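Local atomic coordinates of SusD-like protein BACOVA_02651 (PDB entry 5E76), a protein that binds polysaccharide at the cell surface and probably captures xyloglucan before its transport into the periplasm for degradation. Residues Cys251-Ser256 with Lys339-Pro344; Asn28-Val33 with Asp61-Gly66; Thr262-Gly267 with Lys324-Gly329; Leu255-Phe260 with Asn269-Tyr274. One frame throughout, in Å; residues are numbered along the deposited sequence.

Interaction 1: residues Cys251-Ser256 with Lys339-Pro344; sequences CNTLLS and KQMNSP. With XYS (alpha-D-xylopyranose), chain B.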
loop_
_atom_site.group_PDB
_atom_site.type_symbol
_atom_site.label_atom_id
_atom_site.label_comp_id
_atom_site.label_asym_id
_atom_site.label_seq_id
_atom_site.Cartn_x
_atom_site.Cartn_y
_atom_site.Cartn_z
ATOM N N CYS A 251 6.171 6.797 16.319
ATOM C CA CYS A 251 6.090 5.333 16.315
ATOM C C CYS A 251 5.038 4.807 15.346
ATOM O O CYS A 251 4.136 5.528 14.911
ATOM C CB CYS A 251 5.743 4.813 17.688
ATOM S SG CYS A 251 4.256 5.569 18.226
ATOM N N ASN A 252 5.165 3.520 15.059
ATOM C CA ASN A 252 4.236 2.747 14.263
ATOM C C ASN A 252 3.169 2.158 15.183
ATOM O O ASN A 252 3.431 1.209 15.908
ATOM C CB ASN A 252 5.014 1.646 13.543
ATOM C CG ASN A 252 4.197 0.890 12.539
ATOM O OD1 ASN A 252 2.971 0.925 12.532
ATOM N ND2 ASN A 252 4.885 0.176 11.690
ATOM N N THR A 253 1.969 2.714 15.157
ATOM C CA THR A 253 0.941 2.340 16.116
ATOM C C THR A 253 0.040 1.186 15.685
ATOM O O THR A 253 -0.943 0.858 16.368
ATOM C CB THR A 253 0.063 3.556 16.413
ATOM O OG1 THR A 253 -0.279 4.165 15.170
ATOM C CG2 THR A 253 0.829 4.564 17.244
ATOM N N LEU A 254 0.393 0.544 14.572
ATOM C CA LEU A 254 -0.502 -0.430 13.941
ATOM C C LEU A 254 -0.527 -1.786 14.648
ATOM O O LEU A 254 -1.436 -2.586 14.421
ATOM C CB LEU A 254 -0.125 -0.614 12.454
ATOM C CG LEU A 254 -0.411 0.608 11.544
ATOM C CD1 LEU A 254 0.080 0.353 10.116
ATOM C CD2 LEU A 254 -1.898 0.963 11.536
ATOM N N LEU A 255 0.444 -2.030 15.521
ATOM C CA LEU A 255 0.608 -3.333 16.177
ATOM C C LEU A 255 -0.673 -3.972 16.751
ATOM O O LEU A 255 -0.986 -5.129 16.450
ATOM C CB LEU A 255 1.626 -3.182 17.302
ATOM C CG LEU A 255 2.138 -4.458 17.939
ATOM C CD1 LEU A 255 3.187 -5.050 17.025
ATOM C CD2 LEU A 255 2.676 -4.149 19.293
ATOM N N SER A 256 -1.400 -3.220 17.577
ATOM C CA SER A 256 -2.533 -3.760 18.339
ATOM C C SER A 256 -3.758 -3.921 17.469
ATOM O O SER A 256 -4.664 -4.704 17.794
ATOM C CB SER A 256 -2.887 -2.862 19.540
ATOM O OG SER A 256 -1.814 -2.705 20.457
ATOM N N LYS A 339 5.647 -2.901 21.992
ATOM C CA LYS A 339 4.601 -2.649 22.985
ATOM C C LYS A 339 3.319 -2.201 22.266
ATOM O O LYS A 339 3.347 -1.911 21.069
ATOM C CB LYS A 339 5.045 -1.612 24.023
ATOM C CG LYS A 339 3.968 -1.309 25.115
ATOM C CD LYS A 339 3.459 -2.599 25.820
ATOM C CE LYS A 339 2.021 -2.468 26.313
ATOM N NZ LYS A 339 1.330 -3.789 26.525
ATOM N N GLN A 340 2.196 -2.187 22.978
ATOM C CA GLN A 340 0.913 -1.868 22.360
ATOM C C GLN A 340 1.009 -0.565 21.570
ATOM O O GLN A 340 1.676 0.385 21.999
ATOM C CB GLN A 340 -0.204 -1.776 23.411
ATOM C CG GLN A 340 -0.348 -0.453 24.142
ATOM C CD GLN A 340 -1.720 -0.328 24.768
ATOM O OE1 GLN A 340 -2.287 -1.321 25.227
ATOM N NE2 GLN A 340 -2.274 0.899 24.780
ATOM N N MET A 341 0.368 -0.552 20.406
ATOM C CA MET A 341 0.443 0.587 19.504
ATOM C C MET A 341 1.887 1.069 19.299
ATOM O O MET A 341 2.145 2.281 19.194
ATOM C CB MET A 341 -0.418 1.739 20.022
ATOM C CG MET A 341 -1.895 1.418 20.221
ATOM S SD MET A 341 -2.875 2.929 20.605
ATOM C CE MET A 341 -2.807 3.746 19.017
ATOM N N ASN A 342 2.825 0.116 19.251
ATOM C CA ASN A 342 4.233 0.430 18.992
ATOM C C ASN A 342 4.940 -0.764 18.357
ATOM O O ASN A 342 5.562 -1.617 19.016
ATOM C CB ASN A 342 4.938 0.890 20.279
ATOM C CG ASN A 342 6.063 1.891 20.010
ATOM O OD1 ASN A 342 6.873 1.717 19.101
ATOM N ND2 ASN A 342 6.101 2.953 20.796
ATOM N N SER A 343 4.803 -0.815 17.040
ATOM C CA SER A 343 5.453 -1.809 16.228
ATOM C C SER A 343 6.772 -1.228 15.750
ATOM O O SER A 343 6.886 -0.031 15.509
ATOM C CB SER A 343 4.590 -2.223 15.042
ATOM O OG SER A 343 5.341 -2.994 14.110
ATOM N N PRO A 344 7.788 -2.083 15.617
ATOM C CA PRO A 344 9.110 -1.630 15.200
ATOM C C PRO A 344 9.340 -1.773 13.686
ATOM O O PRO A 344 10.410 -1.397 13.207
ATOM C CB PRO A 344 10.020 -2.556 15.984
ATOM C CG PRO A 344 9.253 -3.869 15.972
ATOM C CD PRO A 344 7.788 -3.520 15.943
HETATM C C1 XYS B . -5.295 2.526 26.054
HETATM C C2 XYS B . -5.291 1.206 26.764
HETATM C C3 XYS B . -6.676 1.068 27.431
HETATM C C4 XYS B . -6.854 2.239 28.420
HETATM C C5 XYS B . -6.722 3.535 27.587
HETATM O O2 XYS B . -5.254 0.209 25.776
HETATM O O3 XYS B . -6.631 -0.084 28.231
HETATM O O4 XYS B . -8.181 2.210 28.871
HETATM O O5 XYS B . -5.426 3.503 26.981
HETATM O O HOH W 1 7.958 2.417 15.651
#

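Interaction 2: residues Asn28-Val33 with Asp61-Gly66; sequences NQRSIV and DENLSG. With BGC (beta-D-glucopyranose), chain C; XYS (alpha-D-xylopyranose), chain D.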
loop_
_atom_site.group_PDB
_atom_site.type_symbol
_atom_site.label_atom_id
_atom_site.label_comp_id
_atom_site.label_asym_id
_atom_site.label_seq_id
_atom_site.Cartn_x
_atom_site.Cartn_y
_atom_site.Cartn_z
ATOM N N ASN A 28 -0.724 6.863 8.954
ATOM C CA ASN A 28 -0.206 5.524 9.295
ATOM C C ASN A 28 -0.785 5.011 10.612
ATOM O O ASN A 28 -0.859 3.806 10.815
ATOM C CB ASN A 28 1.325 5.517 9.368
ATOM C CG ASN A 28 1.891 4.103 9.433
ATOM O OD1 ASN A 28 1.981 3.415 8.423
ATOM N ND2 ASN A 28 2.251 3.669 10.624
ATOM N N GLN A 29 -1.227 5.941 11.471
ATOM C CA GLN A 29 -1.742 5.615 12.797
ATOM C C GLN A 29 -2.779 4.482 12.760
ATOM O O GLN A 29 -2.838 3.654 13.669
ATOM C CB GLN A 29 -2.358 6.863 13.461
ATOM C CG GLN A 29 -3.092 6.523 14.768
ATOM C CD GLN A 29 -3.642 7.732 15.570
ATOM O OE1 GLN A 29 -3.627 8.884 15.118
ATOM N NE2 GLN A 29 -4.137 7.441 16.771
ATOM N N ARG A 30 -3.594 4.461 11.713
ATOM C CA ARG A 30 -4.697 3.518 11.620
ATOM C C ARG A 30 -5.309 3.416 10.217
ATOM O O ARG A 30 -5.417 2.323 9.670
ATOM C CB ARG A 30 -5.802 3.888 12.609
ATOM C CG ARG A 30 -7.154 3.244 12.263
ATOM C CD ARG A 30 -8.082 3.161 13.464
ATOM N NE ARG A 30 -7.489 2.337 14.503
ATOM C CZ ARG A 30 -7.745 2.451 15.801
ATOM N NH1 ARG A 30 -8.602 3.366 16.242
ATOM N NH2 ARG A 30 -7.131 1.657 16.675
ATOM N N SER A 31 -5.728 4.544 9.660
ATOM C CA SER A 31 -6.576 4.586 8.481
ATOM C C SER A 31 -5.974 3.812 7.319
ATOM O O SER A 31 -6.684 3.213 6.532
ATOM C CB SER A 31 -6.798 6.029 8.077
ATOM O OG SER A 31 -5.582 6.671 7.743
ATOM N N ILE A 32 -4.654 3.871 7.231
ATOM C CA ILE A 32 -3.876 3.139 6.249
ATOM C C ILE A 32 -4.314 1.664 6.062
ATOM O O ILE A 32 -4.244 1.143 4.962
ATOM C CB ILE A 32 -2.375 3.166 6.627
ATOM C CG1 ILE A 32 -1.552 2.557 5.497
ATOM C CG2 ILE A 32 -2.138 2.426 7.915
ATOM C CD1 ILE A 32 -0.078 2.889 5.552
ATOM N N VAL A 33 -4.790 1.022 7.126
ATOM C CA VAL A 33 -5.179 -0.374 7.065
ATOM C C VAL A 33 -6.564 -0.599 6.431
ATOM O O VAL A 33 -6.658 -1.324 5.456
ATOM C CB VAL A 33 -5.105 -1.008 8.488
ATOM C CG1 VAL A 33 -5.559 -2.459 8.526
ATOM C CG2 VAL A 33 -3.696 -0.987 8.952
ATOM N N ASP A 61 -16.813 9.267 8.250
ATOM C CA ASP A 61 -15.936 8.194 8.732
ATOM C C ASP A 61 -14.610 8.732 9.238
ATOM O O ASP A 61 -13.905 9.479 8.542
ATOM C CB ASP A 61 -15.669 7.164 7.644
ATOM C CG ASP A 61 -15.002 5.940 8.184
ATOM O OD1 ASP A 61 -13.798 6.012 8.558
ATOM O OD2 ASP A 61 -15.698 4.904 8.266
ATOM N N GLU A 62 -14.258 8.315 10.449
ATOM C CA GLU A 62 -13.068 8.830 11.108
ATOM C C GLU A 62 -11.773 8.458 10.356
ATOM O O GLU A 62 -10.805 9.215 10.382
ATOM C CB GLU A 62 -13.021 8.316 12.550
ATOM C CG GLU A 62 -13.041 6.789 12.597
ATOM C CD GLU A 62 -12.916 6.248 14.017
ATOM O OE1 GLU A 62 -12.124 5.297 14.233
ATOM O OE2 GLU A 62 -13.605 6.789 14.914
ATOM N N ASN A 63 -11.755 7.319 9.668
ATOM C CA ASN A 63 -10.572 6.959 8.873
ATOM C C ASN A 63 -10.323 7.906 7.690
ATOM O O ASN A 63 -9.169 8.281 7.437
ATOM C CB ASN A 63 -10.682 5.520 8.367
ATOM C CG ASN A 63 -10.515 4.494 9.486
ATOM O OD1 ASN A 63 -9.433 4.345 10.071
ATOM N ND2 ASN A 63 -11.589 3.773 9.781
ATOM N N LEU A 64 -11.390 8.282 6.978
ATOM C CA LEU A 64 -11.315 9.328 5.955
ATOM C C LEU A 64 -10.705 10.616 6.481
ATOM O O LEU A 64 -9.892 11.265 5.818
ATOM C CB LEU A 64 -12.702 9.678 5.396
ATOM C CG LEU A 64 -13.514 8.556 4.793
ATOM C CD1 LEU A 64 -14.849 9.129 4.360
ATOM C CD2 LEU A 64 -12.831 7.944 3.604
ATOM N N SER A 65 -11.139 11.019 7.661
ATOM C CA SER A 65 -10.572 12.200 8.277
ATOM C C SER A 65 -9.101 11.987 8.645
ATOM O O SER A 65 -8.227 12.813 8.352
ATOM C CB SER A 65 -11.388 12.572 9.500
ATOM O OG SER A 65 -11.952 13.805 9.236
ATOM N N GLY A 66 -8.831 10.880 9.305
ATOM C CA GLY A 66 -7.464 10.534 9.586
ATOM C C GLY A 66 -6.588 10.566 8.340
ATOM O O GLY A 66 -5.588 11.301 8.306
HETATM C C2 BGC C . -7.133 3.745 20.139
HETATM C C3 BGC C . -8.280 2.963 20.641
HETATM C C4 BGC C . -7.855 2.091 21.728
HETATM C C5 BGC C . -7.314 2.909 22.820
HETATM C C6 BGC C . -7.016 2.056 24.037
HETATM C C1 BGC C . -6.553 4.626 21.270
HETATM O O2 BGC C . -7.554 4.542 19.041
HETATM O O3 BGC C . -8.872 2.208 19.534
HETATM O O4 BGC C . -8.981 1.321 22.249
HETATM O O5 BGC C . -6.121 3.619 22.342
HETATM O O6 BGC C . -5.871 2.548 24.691
HETATM C C1 XYS D . -10.715 1.031 16.877
HETATM C C2 XYS D . -11.652 2.199 17.156
HETATM C C3 XYS D . -13.083 1.716 17.369
HETATM C C4 XYS D . -13.511 0.762 16.259
HETATM C C5 XYS D . -12.459 -0.316 16.028
HETATM O O2 XYS D . -11.207 2.903 18.320
HETATM O O3 XYS D . -13.969 2.842 17.402
HETATM O O4 XYS D . -14.758 0.151 16.607
HETATM O O5 XYS D . -11.198 0.291 15.757
#

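Interaction 3: residues Thr262-Gly267 with Lys324-Gly329; sequences TEVTGG and KGVPGG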
loop_
_atom_site.group_PDB
_atom_site.type_symbol
_atom_site.label_atom_id
_atom_site.label_comp_id
_atom_site.label_asym_id
_atom_site.label_seq_id
_atom_site.Cartn_x
_atom_site.Cartn_y
_atom_site.Cartn_z
ATOM N N THR A 262 -2.606 -12.120 22.076
ATOM C CA THR A 262 -1.365 -11.909 22.813
ATOM C C THR A 262 -0.367 -13.076 22.653
ATOM O O THR A 262 0.837 -12.914 22.850
ATOM C CB THR A 262 -1.643 -11.720 24.323
ATOM O OG1 THR A 262 -2.316 -12.878 24.829
ATOM C CG2 THR A 262 -2.507 -10.503 24.574
ATOM N N GLU A 263 -0.878 -14.246 22.299
ATOM C CA GLU A 263 -0.009 -15.405 22.109
ATOM C C GLU A 263 0.974 -15.147 20.978
ATOM O O GLU A 263 1.963 -15.863 20.860
ATOM C CB GLU A 263 -0.814 -16.667 21.812
ATOM C CG GLU A 263 -1.732 -16.500 20.617
ATOM C CD GLU A 263 -2.889 -17.469 20.637
ATOM O OE1 GLU A 263 -3.293 -17.902 21.741
ATOM O OE2 GLU A 263 -3.390 -17.806 19.547
ATOM N N VAL A 264 0.725 -14.110 20.171
ATOM C CA VAL A 264 1.634 -13.818 19.073
ATOM C C VAL A 264 2.311 -12.461 19.199
ATOM O O VAL A 264 2.921 -11.967 18.256
ATOM C CB VAL A 264 0.905 -13.904 17.759
ATOM C CG1 VAL A 264 1.886 -14.245 16.650
ATOM C CG2 VAL A 264 -0.133 -15.003 17.838
ATOM N N THR A 265 2.239 -11.889 20.387
ATOM C CA THR A 265 2.804 -10.574 20.633
ATOM C C THR A 265 3.673 -10.551 21.866
ATOM O O THR A 265 3.944 -9.467 22.403
ATOM C CB THR A 265 1.703 -9.525 20.830
ATOM O OG1 THR A 265 1.036 -9.786 22.062
ATOM C CG2 THR A 265 0.695 -9.598 19.720
ATOM N N GLY A 266 4.102 -11.735 22.309
ATOM C CA GLY A 266 4.858 -11.876 23.533
ATOM C C GLY A 266 4.165 -11.189 24.690
ATOM O O GLY A 266 4.801 -10.503 25.480
ATOM N N GLY A 267 2.847 -11.355 24.760
ATOM C CA GLY A 267 2.046 -10.807 25.831
ATOM C C GLY A 267 1.384 -9.450 25.576
ATOM O O GLY A 267 0.356 -9.164 26.183
ATOM N N LYS A 324 1.248 -10.533 8.659
ATOM C CA LYS A 324 2.127 -9.473 8.187
ATOM C C LYS A 324 1.805 -8.174 8.950
ATOM O O LYS A 324 0.654 -7.740 9.020
ATOM C CB LYS A 324 2.014 -9.280 6.668
ATOM C CG LYS A 324 3.112 -8.400 6.091
ATOM C CD LYS A 324 2.866 -8.042 4.633
ATOM C CE LYS A 324 3.021 -9.256 3.735
ATOM N NZ LYS A 324 2.833 -8.917 2.323
ATOM N N GLY A 325 2.839 -7.592 9.548
ATOM C CA GLY A 325 2.684 -6.456 10.431
ATOM C C GLY A 325 2.560 -6.877 11.893
ATOM O O GLY A 325 2.351 -6.040 12.781
ATOM N N VAL A 326 2.670 -8.186 12.118
ATOM C CA VAL A 326 2.664 -8.805 13.438
ATOM C C VAL A 326 4.021 -9.514 13.639
ATOM O O VAL A 326 4.133 -10.715 13.398
ATOM C CB VAL A 326 1.511 -9.830 13.582
ATOM C CG1 VAL A 326 1.460 -10.404 14.973
ATOM C CG2 VAL A 326 0.186 -9.213 13.223
ATOM N N PRO A 327 5.053 -8.772 14.098
ATOM C CA PRO A 327 6.451 -9.227 14.114
ATOM C C PRO A 327 6.779 -10.245 15.224
ATOM O O PRO A 327 7.903 -10.802 15.283
ATOM C CB PRO A 327 7.221 -7.929 14.331
ATOM C CG PRO A 327 6.298 -7.099 15.181
ATOM C CD PRO A 327 4.903 -7.460 14.768
ATOM N N GLY A 328 5.786 -10.486 16.078
ATOM C CA GLY A 328 5.893 -11.450 17.153
ATOM C C GLY A 328 6.024 -10.772 18.495
ATOM O O GLY A 328 5.463 -9.697 18.721
ATOM N N GLY A 329 6.764 -11.402 19.395
ATOM C CA GLY A 329 6.946 -10.865 20.723
ATOM C C GLY A 329 8.180 -9.987 20.764
ATOM O O GLY A 329 8.999 -10.019 19.841
#

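Interaction 4: residues Leu255-Phe260 with Asn269-Tyr274; sequences LSDLAF and NCWSSY. With BGC (beta-D-glucopyranose), chain E; BGC (beta-D-glucopyranose), chain F.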
loop_
_atom_site.group_PDB
_atom_site.type_symbol
_atom_site.label_atom_id
_atom_site.label_comp_id
_atom_site.label_asym_id
_atom_site.label_seq_id
_atom_site.Cartn_x
_atom_site.Cartn_y
_atom_site.Cartn_z
ATOM N N LEU A 255 0.444 -2.030 15.521
ATOM C CA LEU A 255 0.608 -3.333 16.177
ATOM C C LEU A 255 -0.673 -3.972 16.751
ATOM O O LEU A 255 -0.986 -5.129 16.450
ATOM C CB LEU A 255 1.626 -3.182 17.302
ATOM C CG LEU A 255 2.138 -4.458 17.939
ATOM C CD1 LEU A 255 3.187 -5.050 17.025
ATOM C CD2 LEU A 255 2.676 -4.149 19.293
ATOM N N SER A 256 -1.400 -3.220 17.577
ATOM C CA SER A 256 -2.533 -3.760 18.339
ATOM C C SER A 256 -3.758 -3.921 17.469
ATOM O O SER A 256 -4.664 -4.704 17.794
ATOM C CB SER A 256 -2.887 -2.862 19.540
ATOM O OG SER A 256 -1.814 -2.705 20.457
ATOM N N ASP A 257 -3.792 -3.132 16.392
ATOM C CA ASP A 257 -4.820 -3.238 15.350
ATOM C C ASP A 257 -4.600 -4.473 14.439
ATOM O O ASP A 257 -5.568 -5.012 13.879
ATOM C CB ASP A 257 -4.851 -1.984 14.446
ATOM C CG ASP A 257 -5.361 -0.727 15.145
ATOM O OD1 ASP A 257 -5.782 -0.775 16.322
ATOM O OD2 ASP A 257 -5.351 0.333 14.479
ATOM N N LEU A 258 -3.347 -4.884 14.236
ATOM C CA LEU A 258 -3.078 -6.007 13.326
ATOM C C LEU A 258 -3.173 -7.333 14.053
ATOM O O LEU A 258 -3.751 -8.272 13.516
ATOM C CB LEU A 258 -1.698 -5.883 12.648
ATOM C CG LEU A 258 -1.535 -4.675 11.715
ATOM C CD1 LEU A 258 -0.113 -4.485 11.292
ATOM C CD2 LEU A 258 -2.436 -4.784 10.476
ATOM N N ALA A 259 -2.648 -7.381 15.283
ATOM C CA ALA A 259 -2.432 -8.642 16.026
ATOM C C ALA A 259 -3.704 -9.152 16.700
ATOM O O ALA A 259 -4.391 -8.391 17.407
ATOM C CB ALA A 259 -1.347 -8.449 17.065
ATOM N N PHE A 260 -3.988 -10.441 16.498
ATOM C CA PHE A 260 -5.276 -11.018 16.883
ATOM C C PHE A 260 -5.302 -11.545 18.309
ATOM O O PHE A 260 -6.365 -11.606 18.930
ATOM C CB PHE A 260 -5.663 -12.150 15.918
ATOM C CG PHE A 260 -5.079 -13.498 16.258
ATOM C CD1 PHE A 260 -3.713 -13.720 16.162
ATOM C CD2 PHE A 260 -5.895 -14.566 16.595
ATOM C CE1 PHE A 260 -3.163 -14.963 16.429
ATOM C CE2 PHE A 260 -5.337 -15.831 16.865
ATOM C CZ PHE A 260 -3.968 -16.017 16.781
ATOM N N ASN A 269 -0.618 -6.063 24.618
ATOM C CA ASN A 269 -2.055 -5.894 24.394
ATOM C C ASN A 269 -2.385 -5.690 22.911
ATOM O O ASN A 269 -1.663 -4.985 22.199
ATOM C CB ASN A 269 -2.585 -4.712 25.212
ATOM C CG ASN A 269 -4.098 -4.577 25.140
ATOM O OD1 ASN A 269 -4.826 -5.570 25.149
ATOM N ND2 ASN A 269 -4.580 -3.338 25.087
ATOM N N CYS A 270 -3.468 -6.320 22.459
ATOM C CA CYS A 270 -3.920 -6.208 21.075
ATOM C C CYS A 270 -5.367 -6.652 21.005
ATOM O O CYS A 270 -5.910 -7.153 22.006
ATOM C CB CYS A 270 -3.045 -7.041 20.125
ATOM S SG CYS A 270 -2.931 -8.797 20.540
ATOM N N TRP A 271 -5.989 -6.472 19.838
ATOM C CA TRP A 271 -7.427 -6.673 19.725
ATOM C C TRP A 271 -7.941 -6.916 18.320
ATOM O O TRP A 271 -9.148 -6.974 18.124
ATOM C CB TRP A 271 -8.152 -5.440 20.306
ATOM C CG TRP A 271 -7.617 -4.190 19.723
ATOM C CD1 TRP A 271 -7.768 -3.758 18.436
ATOM C CD2 TRP A 271 -6.814 -3.208 20.386
ATOM N NE1 TRP A 271 -7.106 -2.577 18.257
ATOM C CE2 TRP A 271 -6.519 -2.209 19.438
ATOM C CE3 TRP A 271 -6.322 -3.071 21.692
ATOM C CZ2 TRP A 271 -5.757 -1.083 19.757
ATOM C CZ3 TRP A 271 -5.559 -1.960 22.001
ATOM C CH2 TRP A 271 -5.282 -0.981 21.044
ATOM N N SER A 272 -7.062 -7.017 17.337
ATOM C CA SER A 272 -7.505 -7.264 15.945
ATOM C C SER A 272 -8.499 -8.415 15.808
ATOM O O SER A 272 -8.310 -9.485 16.347
ATOM C CB SER A 272 -6.323 -7.566 15.018
ATOM O OG SER A 272 -6.719 -7.327 13.665
ATOM N N SER A 273 -9.578 -8.159 15.091
ATOM C CA SER A 273 -10.542 -9.189 14.757
ATOM C C SER A 273 -10.578 -9.388 13.247
ATOM O O SER A 273 -11.516 -9.978 12.692
ATOM C CB SER A 273 -11.899 -8.781 15.276
ATOM O OG SER A 273 -12.121 -7.439 14.882
ATOM N N TYR A 274 -9.550 -8.865 12.591
ATOM C CA TYR A 274 -9.412 -9.002 11.140
ATOM C C TYR A 274 -9.111 -10.440 10.764
ATOM O O TYR A 274 -8.332 -11.114 11.458
ATOM C CB TYR A 274 -8.285 -8.116 10.626
ATOM C CG TYR A 274 -8.643 -6.665 10.453
ATOM C CD1 TYR A 274 -9.848 -6.293 9.879
ATOM C CD2 TYR A 274 -7.761 -5.669 10.834
ATOM C CE1 TYR A 274 -10.181 -4.966 9.703
ATOM C CE2 TYR A 274 -8.077 -4.335 10.648
ATOM C CZ TYR A 274 -9.286 -3.995 10.076
ATOM O OH TYR A 274 -9.595 -2.672 9.912
HETATM C C2 BGC E . -12.014 -4.981 18.903
HETATM C C3 BGC E . -13.299 -5.428 18.326
HETATM C C4 BGC E . -14.254 -5.733 19.385
HETATM C C5 BGC E . -14.509 -4.575 20.258
HETATM C C6 BGC E . -15.410 -5.026 21.386
HETATM C C1 BGC E . -12.240 -3.682 19.702
HETATM O O2 BGC E . -11.040 -4.785 17.883
HETATM O O3 BGC E . -13.077 -6.600 17.462
HETATM O O4 BGC E . -15.538 -6.137 18.823
HETATM O O5 BGC E . -13.255 -4.039 20.791
HETATM O O6 BGC E . -15.188 -4.258 22.557
HETATM C C2 BGC F . -10.196 -0.614 22.743
HETATM C C3 BGC F . -10.616 -2.009 22.296
HETATM C C4 BGC F . -11.195 -1.980 20.886
HETATM C C5 BGC F . -10.285 -1.213 19.934
HETATM C C6 BGC F . -10.900 -1.118 18.543
HETATM C C1 BGC F . -9.345 0.070 21.680
HETATM O O2 BGC F . -9.455 -0.705 23.965
HETATM O O3 BGC F . -11.592 -2.530 23.205
HETATM O O4 BGC F . -11.365 -3.320 20.410
HETATM O O5 BGC F . -10.057 0.100 20.446
HETATM O O6 BGC F . -10.488 0.100 17.913
HETATM O O HOH W 2 -5.962 -10.428 12.708
#

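Interaction 1: residues Cys251-Ser256 with Lys339-Pro344
Met341, Ser343 and Leu255 carry this contact beside the glycan pocket of a SusD-family protein. It joins the turn and first residues of the short helix 255-258 to residues 339-344, in the loop before strand 347-351. At Met341 the backbones come together. Thr253 CA lies 3.3 Å from Met341 O, and Met341 CA lies 3.4 Å from Thr253 O. Each carbonyl thus takes a CA-H...O contact from the other residue. The Met341 side chain crosses Thr253 obliquely. A bend at chi3 (70°) turns the methyl group back, so that CE sits 3.9 Å from Thr253 CB. Met341 also touches bound glucose. The Thr253 hydroxyl is engaged elsewhere, with Gln29 O of helix 25-38. Met341 N donates to Ser256 OG at 3.1 Å, and the same hydroxyl donates to Asn269 O.

Ser343 fixes the other end. Its N reaches Asn252 O at 2.7 Å in a nearly straight bond (171°). Water 1 adds a bridge, accepting from Asn252 N and donating to Ser343 O. In Leu255, chi1 (-169°) and chi2 together place CD1 3.7 Å from Ser343 CB and turn CD2 toward Lys339 O. Beside Met341, Gln340 extends to the sugar. Its OE1 accepts from Asn269 ND2, and its NE2 donates to O2 of the chain B xylose at 3.2 Å.

Interaction 2: residues Asn28-Val33 with Asp61-Gly66
At the glycan pocket, helix 25-38 crosses the start of helix 62-84, where Arg30 and Ser31 pack on Asn63. Both helices lie in the N-terminal part of the SusD-family chain, which is related to TPR proteins. The short axes pass 8.3 Å apart at 119°. Asn63 OD1 does most of the touching. It lies 3.3 Å from Arg30 CG and is equally close to Ser31 CA. The Arg30 guanidinium stands steeply to the Asn63 amide, with 72° between their planes. Ser31 CB rests 3.3 Å from Asn63 O, while its OG bonds back to Tyr27 O.

With chi1 at 161° the Arg30 chain swings away from its own backbone N and runs past Asn63 to the sugars. C1 of the chain D xylose lies over one guanidinium face. NH1 makes a weak bond of 3.2 Å to O2 of the chain C glucose, and NH2 a weak one to O3. NH2 also forms a salt bridge with Asp257. A leucine in place of Arg30 would probably leave Asp257 without its charged mate and deprive the glucose of these donors. Asp61 is the N-cap of helix 62-84: its OD1 accepts from Asn63 N at 2.7 Å.

Interaction 3: residues Thr262-Gly267 with Lys324-Gly329
Val264 O meets Gly328 CA at 3.2 Å, and Thr265 CA meets Gly328 O at 3.4 Å. These two CA-H...O contacts form where the backbones pass. Beside them Gly266 N lies 3.4 Å from Gly329 CA. A side chain on either of these glycines would run into the CA of the other, so their lack of one permits the approach. The side-chain part is small. Val326 CG1 lies 4.2 Å from Val264 CG1. The contact is plain loop-on-loop packing within the SusD-family region. One loop follows helix 255-258, and the other precedes strand 347-351. Further out, Thr262 O shapes the first loop. It accepts from Thr265 N at 3.0 Å and from Gly267 N at 3.2 Å, the two donors coming from opposite faces of its plane. Thr265 OG1 bonds to Val268 O. Asp332 accepts from Gly329 N. Val264 is backed by Phe297 and Ile306, and Val326 packs on Leu258 of helix 255-258.

Interaction 4: residues Leu255-Phe260 with Asn269-Tyr274
Trp271 lays its six-membered ring over Ser256 CB, in a CH-pi contact of 3.5 Å from CB to the ring centroid. Ser256 O lies over the same face, toward the rim. Trp271 N donates to this oxygen at 3.0 Å. The indole NE1 points nearly in the ring plane to Asp257 OD1, 3.0 Å away, meeting it on the anti side. Asp257 OD1 is also in the salt bridge with Arg30. The NE1 bond and the Ser256 packing hold the indole in place in the glycan pocket of this SusD-family protein. C5 of the chain F glucose lies over its other face, 3.8 Å from NE1. Replacing Trp271 by an alanine would probably remove the ring face under this glucose and leave Asp257 OD1 without the indole N-H. Nearby, Ser273 OG and O3 of the chain E glucose share a hydrogen bond of 2.9 Å. Away from the sugar, Ala259 CB packs on Cys270 CB at 3.8 Å. Ser256 OG donates to Asn269 O at 2.9 Å, from 32° out of the carbonyl plane.

Interactions 1, 2 and 4 all supply residues to the glycan pocket. Interactions 1 and 4 share Leu255 and Ser256, and Gln340 OE1 meets Asn269 ND2 at 3.1 Å beside the bound xylose. Interaction 2 comes from the N-terminal part of the chain. It joins interaction 4 by the salt bridge from Arg30 NH2 to Asp257 OD1, 2.8 Å long, and interaction 1 by a probable hydrogen bond from Thr253 OG1 to Gln29 O, 3.0 Å. Interaction 3 lies farther from the sugar, with the Thr265 side chain about 12 Å from a bound xylose. It touches interaction 4 where Thr265 CG2 lies 3.5 Å from Ala259 CB. Pro327 CD packs on the shared Leu255 CD1 at 3.7 Å.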